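Local coordinates for leukotriene A-4 hydrolase (Saccharomyces cerevisiae, PDB 2XQ0), which trims di- and tripeptides from their amino ends as a zinc-dependent aminopeptidase and, with low activity in vitro, opens epoxides such as leukotriene A4, at residues Asp479-Met484 with Glu492-Glu497; Glu483-Leu488 with Ala534-Ala539. One frame throughout, in Å; residues are numbered along the deposited sequence.

Contact 1 of 2, residues Asp479-Met484 with Glu492-Glu497; sequences DKWVEM and EDFRSE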
loop_
_atom_site.group_PDB
_atom_site.type_symbol
_atom_site.label_atom_id
_atom_site.label_comp_id
_atom_site.label_asym_id
_atom_site.label_seq_id
_atom_site.Cartn_x
_atom_site.Cartn_y
_atom_site.Cartn_z
ATOM N N ASP A 479 -24.142 20.548 -2.939
ATOM C CA ASP A 479 -25.597 20.671 -2.988
ATOM C C ASP A 479 -26.020 21.954 -3.723
ATOM O O ASP A 479 -26.857 21.923 -4.629
ATOM C CB ASP A 479 -26.181 20.628 -1.572
ATOM C CG ASP A 479 -25.911 19.303 -0.866
ATOM O OD1 ASP A 479 -25.515 18.336 -1.548
ATOM O OD2 ASP A 479 -26.099 19.224 0.371
ATOM N N LYS A 480 -25.420 23.077 -3.345
ATOM C CA LYS A 480 -25.736 24.374 -3.946
ATOM C C LYS A 480 -25.492 24.386 -5.459
ATOM O O LYS A 480 -26.308 24.910 -6.223
ATOM C CB LYS A 480 -24.923 25.483 -3.276
ATOM C CG LYS A 480 -25.310 26.896 -3.703
ATOM C CD LYS A 480 -24.327 27.938 -3.137
ATOM C CE LYS A 480 -24.634 29.346 -3.652
ATOM N NZ LYS A 480 -23.604 30.359 -3.259
ATOM N N TRP A 481 -24.369 23.815 -5.888
ATOM C CA TRP A 481 -24.068 23.681 -7.311
ATOM C C TRP A 481 -25.097 22.821 -8.015
ATOM O O TRP A 481 -25.536 23.159 -9.111
ATOM C CB TRP A 481 -22.659 23.118 -7.551
ATOM C CG TRP A 481 -21.656 24.204 -7.726
ATOM C CD1 TRP A 481 -20.808 24.709 -6.779
ATOM C CD2 TRP A 481 -21.440 24.973 -8.912
ATOM N NE1 TRP A 481 -20.049 25.728 -7.317
ATOM C CE2 TRP A 481 -20.425 25.910 -8.625
ATOM C CE3 TRP A 481 -22.007 24.961 -10.192
ATOM C CZ2 TRP A 481 -19.961 26.816 -9.575
ATOM C CZ3 TRP A 481 -21.543 25.850 -11.128
ATOM C CH2 TRP A 481 -20.533 26.770 -10.818
ATOM N N VAL A 482 -25.473 21.702 -7.400
ATOM C CA VAL A 482 -26.455 20.821 -8.028
ATOM C C VAL A 482 -27.770 21.554 -8.250
ATOM O O VAL A 482 -28.419 21.395 -9.287
ATOM C CB VAL A 482 -26.685 19.530 -7.208
ATOM C CG1 VAL A 482 -27.836 18.736 -7.796
ATOM C CG2 VAL A 482 -25.423 18.675 -7.205
ATOM N N GLU A 483 -28.146 22.378 -7.276
ATOM C CA GLU A 483 -29.409 23.106 -7.317
ATOM C C GLU A 483 -29.385 24.215 -8.367
ATOM O O GLU A 483 -30.292 24.329 -9.187
ATOM C CB GLU A 483 -29.700 23.712 -5.935
ATOM C CG GLU A 483 -31.186 23.899 -5.623
ATOM C CD GLU A 483 -31.907 22.575 -5.375
ATOM O OE1 GLU A 483 -31.360 21.511 -5.748
ATOM O OE2 GLU A 483 -33.019 22.598 -4.806
ATOM N N MET A 484 -28.338 25.034 -8.325
ATOM C CA MET A 484 -28.222 26.204 -9.182
ATOM C C MET A 484 -28.055 25.851 -10.661
ATOM O O MET A 484 -28.379 26.651 -11.540
ATOM C CB MET A 484 -27.076 27.091 -8.699
ATOM C CG MET A 484 -27.342 27.713 -7.338
ATOM S SD MET A 484 -28.873 28.676 -7.351
ATOM C CE MET A 484 -29.408 28.460 -5.643
ATOM N N GLU A 492 -22.999 34.421 -16.730
ATOM C CA GLU A 492 -23.168 35.632 -15.947
ATOM C C GLU A 492 -23.960 35.343 -14.676
ATOM O O GLU A 492 -23.597 35.817 -13.600
ATOM C CB GLU A 492 -23.862 36.702 -16.793
ATOM C CG GLU A 492 -24.753 37.647 -16.019
ATOM C CD GLU A 492 -25.685 38.417 -16.929
ATOM O OE1 GLU A 492 -25.491 38.354 -18.161
ATOM O OE2 GLU A 492 -26.611 39.080 -16.416
ATOM N N ASP A 493 -25.040 34.572 -14.804
ATOM C CA ASP A 493 -25.871 34.197 -13.656
ATOM C C ASP A 493 -24.997 33.480 -12.631
ATOM O O ASP A 493 -25.008 33.793 -11.438
ATOM C CB ASP A 493 -27.032 33.281 -14.090
ATOM C CG ASP A 493 -28.146 34.033 -14.838
ATOM O OD1 ASP A 493 -28.269 35.263 -14.649
ATOM O OD2 ASP A 493 -28.906 33.393 -15.608
ATOM N N PHE A 494 -24.215 32.528 -13.116
ATOM C CA PHE A 494 -23.385 31.722 -12.242
ATOM C C PHE A 494 -22.351 32.545 -11.474
ATOM O O PHE A 494 -22.115 32.305 -10.291
ATOM C CB PHE A 494 -22.731 30.589 -13.031
ATOM C CG PHE A 494 -23.666 29.451 -13.323
ATOM C CD1 PHE A 494 -24.312 29.360 -14.539
ATOM C CD2 PHE A 494 -23.914 28.482 -12.366
ATOM C CE1 PHE A 494 -25.175 28.316 -14.802
ATOM C CE2 PHE A 494 -24.780 27.437 -12.628
ATOM C CZ PHE A 494 -25.407 27.355 -13.842
ATOM N N ARG A 495 -21.741 33.517 -12.143
ATOM C CA ARG A 495 -20.727 34.352 -11.500
ATOM C C ARG A 495 -21.333 35.209 -10.394
ATOM O O ARG A 495 -20.643 35.600 -9.455
ATOM C CB ARG A 495 -20.016 35.241 -12.524
ATOM C CG ARG A 495 -19.217 34.477 -13.554
ATOM C CD ARG A 495 -17.929 35.204 -13.878
ATOM N NE ARG A 495 -17.371 34.786 -15.159
ATOM C CZ ARG A 495 -17.633 35.385 -16.317
ATOM N NH1 ARG A 495 -18.448 36.433 -16.352
ATOM N NH2 ARG A 495 -17.083 34.940 -17.438
ATOM N N SER A 496 -22.624 35.502 -10.515
ATOM C CA SER A 496 -23.333 36.239 -9.469
ATOM C C SER A 496 -23.587 35.378 -8.237
ATOM O O SER A 496 -23.598 35.887 -7.123
ATOM C CB SER A 496 -24.646 36.814 -9.997
ATOM O OG SER A 496 -24.391 37.811 -10.970
ATOM N N GLU A 497 -23.782 34.077 -8.435
ATOM C CA GLU A 497 -23.987 33.153 -7.315
ATOM C C GLU A 497 -22.669 32.626 -6.744
ATOM O O GLU A 497 -22.517 32.451 -5.527
ATOM C CB GLU A 497 -24.856 31.968 -7.755
ATOM C CG GLU A 497 -26.300 32.040 -7.293
ATOM C CD GLU A 497 -26.448 31.873 -5.788
ATOM O OE1 GLU A 497 -26.225 32.853 -5.052
ATOM O OE2 GLU A 497 -26.787 30.759 -5.338
#
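Phe494 meets Trp481 first: its CD2 lies 3.8 Å from Trp481 CZ3. The two ring planes are inclined by only 9°, but the centroid of the tryptophan six-membered ring stands 5.7 Å from that of Phe494, so the near-parallel rings are slid apart and hardly overlap. The far end of the phenylalanine also reaches backbone, with CZ 3.8 Å from Met484 O. Trp481 has other neighbours: its NE1 is hydrogen-bonded to Tyr547 OH, and its ring stacks with Phe498.

One turn further on, Glu497 forms the polar margin. Lys480, anti at every torsion from CG to NZ, spans the gap and gives a hydrogen bond from NZ to Glu497 O at 3.3 Å; the C=O...N angle is 137° and the nitrogen sits above the carbonyl plane. The same NZ makes a long salt bridge of 3.8 Å with Glu497 OE2. That oxygen comes closer to Lys480 CE, at 3.1 Å, and Met484, bent at chi2 and chi3, brings CE to 3.5 Å from Glu497 OE2, so the carboxylate lies against aliphatic groups as well as the ammonium.

With axes 11.9 Å apart and N-to-C directions at 151°, the segments form an antiparallel helical hairpin, consistent with the paired-helix construction of the C-terminal part of leukotriene A4 hydrolases.

Contact 2 of 2, residues Glu483-Leu488 with Ala534-Ala539; sequences EMAQHL and AKFPVA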
loop_
_atom_site.group_PDB
_atom_site.type_symbol
_atom_site.label_atom_id
_atom_site.label_comp_id
_atom_site.label_asym_id
_atom_site.label_seq_id
_atom_site.Cartn_x
_atom_site.Cartn_y
_atom_site.Cartn_z
ATOM N N GLU A 483 -28.146 22.378 -7.276
ATOM C CA GLU A 483 -29.409 23.106 -7.317
ATOM C C GLU A 483 -29.385 24.215 -8.367
ATOM O O GLU A 483 -30.292 24.329 -9.187
ATOM C CB GLU A 483 -29.700 23.712 -5.935
ATOM C CG GLU A 483 -31.186 23.899 -5.623
ATOM C CD GLU A 483 -31.907 22.575 -5.375
ATOM O OE1 GLU A 483 -31.360 21.511 -5.748
ATOM O OE2 GLU A 483 -33.019 22.598 -4.806
ATOM N N MET A 484 -28.338 25.034 -8.325
ATOM C CA MET A 484 -28.222 26.204 -9.182
ATOM C C MET A 484 -28.055 25.851 -10.661
ATOM O O MET A 484 -28.379 26.651 -11.540
ATOM C CB MET A 484 -27.076 27.091 -8.699
ATOM C CG MET A 484 -27.342 27.713 -7.338
ATOM S SD MET A 484 -28.873 28.676 -7.351
ATOM C CE MET A 484 -29.408 28.460 -5.643
ATOM N N ALA A 485 -27.553 24.649 -10.918
ATOM C CA ALA A 485 -27.372 24.146 -12.277
ATOM C C ALA A 485 -28.715 24.065 -13.004
ATOM O O ALA A 485 -28.771 24.139 -14.235
ATOM C CB ALA A 485 -26.715 22.776 -12.236
ATOM N N GLN A 486 -29.790 23.916 -12.230
ATOM C CA GLN A 486 -31.138 23.776 -12.778
ATOM C C GLN A 486 -31.874 25.111 -12.769
ATOM O O GLN A 486 -33.001 25.213 -13.242
ATOM C CB GLN A 486 -31.934 22.745 -11.971
ATOM C CG GLN A 486 -31.221 21.394 -11.792
ATOM C CD GLN A 486 -31.670 20.679 -10.532
ATOM O OE1 GLN A 486 -30.851 20.194 -9.755
ATOM N NE2 GLN A 486 -32.980 20.634 -10.309
ATOM N N HIS A 487 -31.239 26.135 -12.218
ATOM C CA HIS A 487 -31.905 27.422 -12.079
ATOM C C HIS A 487 -31.203 28.514 -12.880
ATOM O O HIS A 487 -31.846 29.240 -13.630
ATOM C CB HIS A 487 -32.037 27.817 -10.602
ATOM C CG HIS A 487 -32.884 26.877 -9.794
ATOM N ND1 HIS A 487 -33.811 26.028 -10.364
ATOM C CD2 HIS A 487 -32.950 26.660 -8.458
ATOM C CE1 HIS A 487 -34.404 25.325 -9.415
ATOM N NE2 HIS A 487 -33.897 25.687 -8.250
ATOM N N LEU A 488 -29.888 28.627 -12.726
ATOM C CA LEU A 488 -29.131 29.636 -13.460
ATOM C C LEU A 488 -28.958 29.186 -14.903
ATOM O O LEU A 488 -28.857 27.992 -15.179
ATOM C CB LEU A 488 -27.768 29.899 -12.799
ATOM C CG LEU A 488 -27.857 30.219 -11.302
ATOM C CD1 LEU A 488 -26.517 30.650 -10.709
ATOM C CD2 LEU A 488 -28.910 31.284 -11.053
ATOM N N ALA A 534 -23.950 16.563 -17.951
ATOM C CA ALA A 534 -23.777 16.728 -19.383
ATOM C C ALA A 534 -24.771 17.738 -19.949
ATOM O O ALA A 534 -24.489 18.396 -20.950
ATOM C CB ALA A 534 -23.898 15.387 -20.106
ATOM N N LYS A 535 -25.921 17.881 -19.292
ATOM C CA LYS A 535 -27.008 18.692 -19.833
ATOM C C LYS A 535 -26.998 20.124 -19.296
ATOM O O LYS A 535 -27.903 20.912 -19.579
ATOM C CB LYS A 535 -28.358 18.015 -19.579
ATOM C CG LYS A 535 -28.569 17.546 -18.145
ATOM C CD LYS A 535 -29.928 16.875 -17.958
ATOM C CE LYS A 535 -30.196 16.566 -16.487
ATOM N NZ LYS A 535 -31.540 15.965 -16.261
ATOM N N PHE A 536 -25.960 20.462 -18.540
ATOM C CA PHE A 536 -25.803 21.819 -18.029
ATOM C C PHE A 536 -24.415 22.372 -18.308
ATOM O O PHE A 536 -23.773 22.904 -17.401
ATOM C CB PHE A 536 -26.074 21.853 -16.524
ATOM C CG PHE A 536 -27.417 21.296 -16.145
ATOM C CD1 PHE A 536 -27.525 20.032 -15.584
ATOM C CD2 PHE A 536 -28.575 22.027 -16.370
ATOM C CE1 PHE A 536 -28.760 19.509 -15.244
ATOM C CE2 PHE A 536 -29.817 21.515 -16.026
ATOM C CZ PHE A 536 -29.908 20.251 -15.463
ATOM N N PRO A 537 -23.951 22.254 -19.568
ATOM C CA PRO A 537 -22.606 22.675 -19.987
ATOM C C PRO A 537 -22.209 24.077 -19.502
ATOM O O PRO A 537 -21.042 24.281 -19.166
ATOM C CB PRO A 537 -22.677 22.631 -21.525
ATOM C CG PRO A 537 -24.129 22.503 -21.866
ATOM C CD PRO A 537 -24.751 21.788 -20.715
ATOM N N VAL A 538 -23.153 25.016 -19.465
ATOM C CA VAL A 538 -22.865 26.370 -18.981
ATOM C C VAL A 538 -22.450 26.335 -17.513
ATOM O O VAL A 538 -21.508 27.019 -17.106
ATOM C CB VAL A 538 -24.067 27.318 -19.186
ATOM C CG1 VAL A 538 -23.696 28.752 -18.824
ATOM C CG2 VAL A 538 -24.526 27.254 -20.616
ATOM N N ALA A 539 -23.138 25.512 -16.727
ATOM C CA ALA A 539 -22.797 25.326 -15.316
ATOM C C ALA A 539 -21.464 24.603 -15.125
ATOM O O ALA A 539 -20.630 25.006 -14.303
ATOM C CB ALA A 539 -23.925 24.580 -14.594
#
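Phe536 presses its ring against the backbone of Ala485, and following it outward takes in the meetings with Ala485 and Gln486. CB starts within its own segment, 4.0 Å from Ala539 CB, and points toward Glu483-Leu488. With CG anti to the carbonyl carbon (chi1 -55°), the ring is brought beneath the Ala485 peptide. CG is 4.2 Å from Ala485 CB, which stands over one face near the rim, and 3.7 Å from Ala485 O. The next atom, Phe536 CD2, makes the tightest approach, 3.0 Å to Ala485 O; the oxygen lies above the ring plane, on the same side as the methyl. CE2 remains under that carbonyl, 3.3 Å from Ala485 O. At the tip, Phe536 CZ passes to the next residue and touches Gln486 CG at 4.1 Å, so one ring spans two successive residues.

In the fold, this joins the C-terminal end of helix 469-484 and the turn there to the start of helix 537-546, since Phe536 occupies the N-cap position of the latter. Ala534-Ala539 belongs to the helical C-terminal part of the leukotriene A4 hydrolase family, and the contact is plain packing, away from the zinc and bestatin.

From the first turn of helix 537-546, Ala539 meets Ala485. Ala485 CB and Ala539 CB both point across the gap and meet at 4.1 Å, while the CA atoms of Ala485 and Ala539 come within 5.6 Å, a backbone approach suited to two methyl groups. Trp533 also touches Ala485, and Phe531 lies against Gln486. The turn bearing Ala485 is held by its own backbone: Glu483 O receives Gln486 N, and Met484 O takes both His487 N and Leu488 N.

Contact 1 and contact 2 have centres 8 Å apart and share Glu483 and Met484. Along the chain the order is 479-484, 483-488, 492-497, 534-539: the first pairing closes over a 7-residue connection, whereas the second bridges 45 intervening residues. Phe494 is one place where they meet: its CZ lies 3.2 Å from Ala539 CB, so helix 491-497, paired with helix 469-484 in contact 1, also packs on helix 537-546. Phe494 touches the loop residue Leu488 too, and Trp481 CZ3 comes 3.4 Å from Ala539 O. The three helices therefore form one packed group, about 39 Å from the centre of the chain, away from the zinc site and the bestatin pocket.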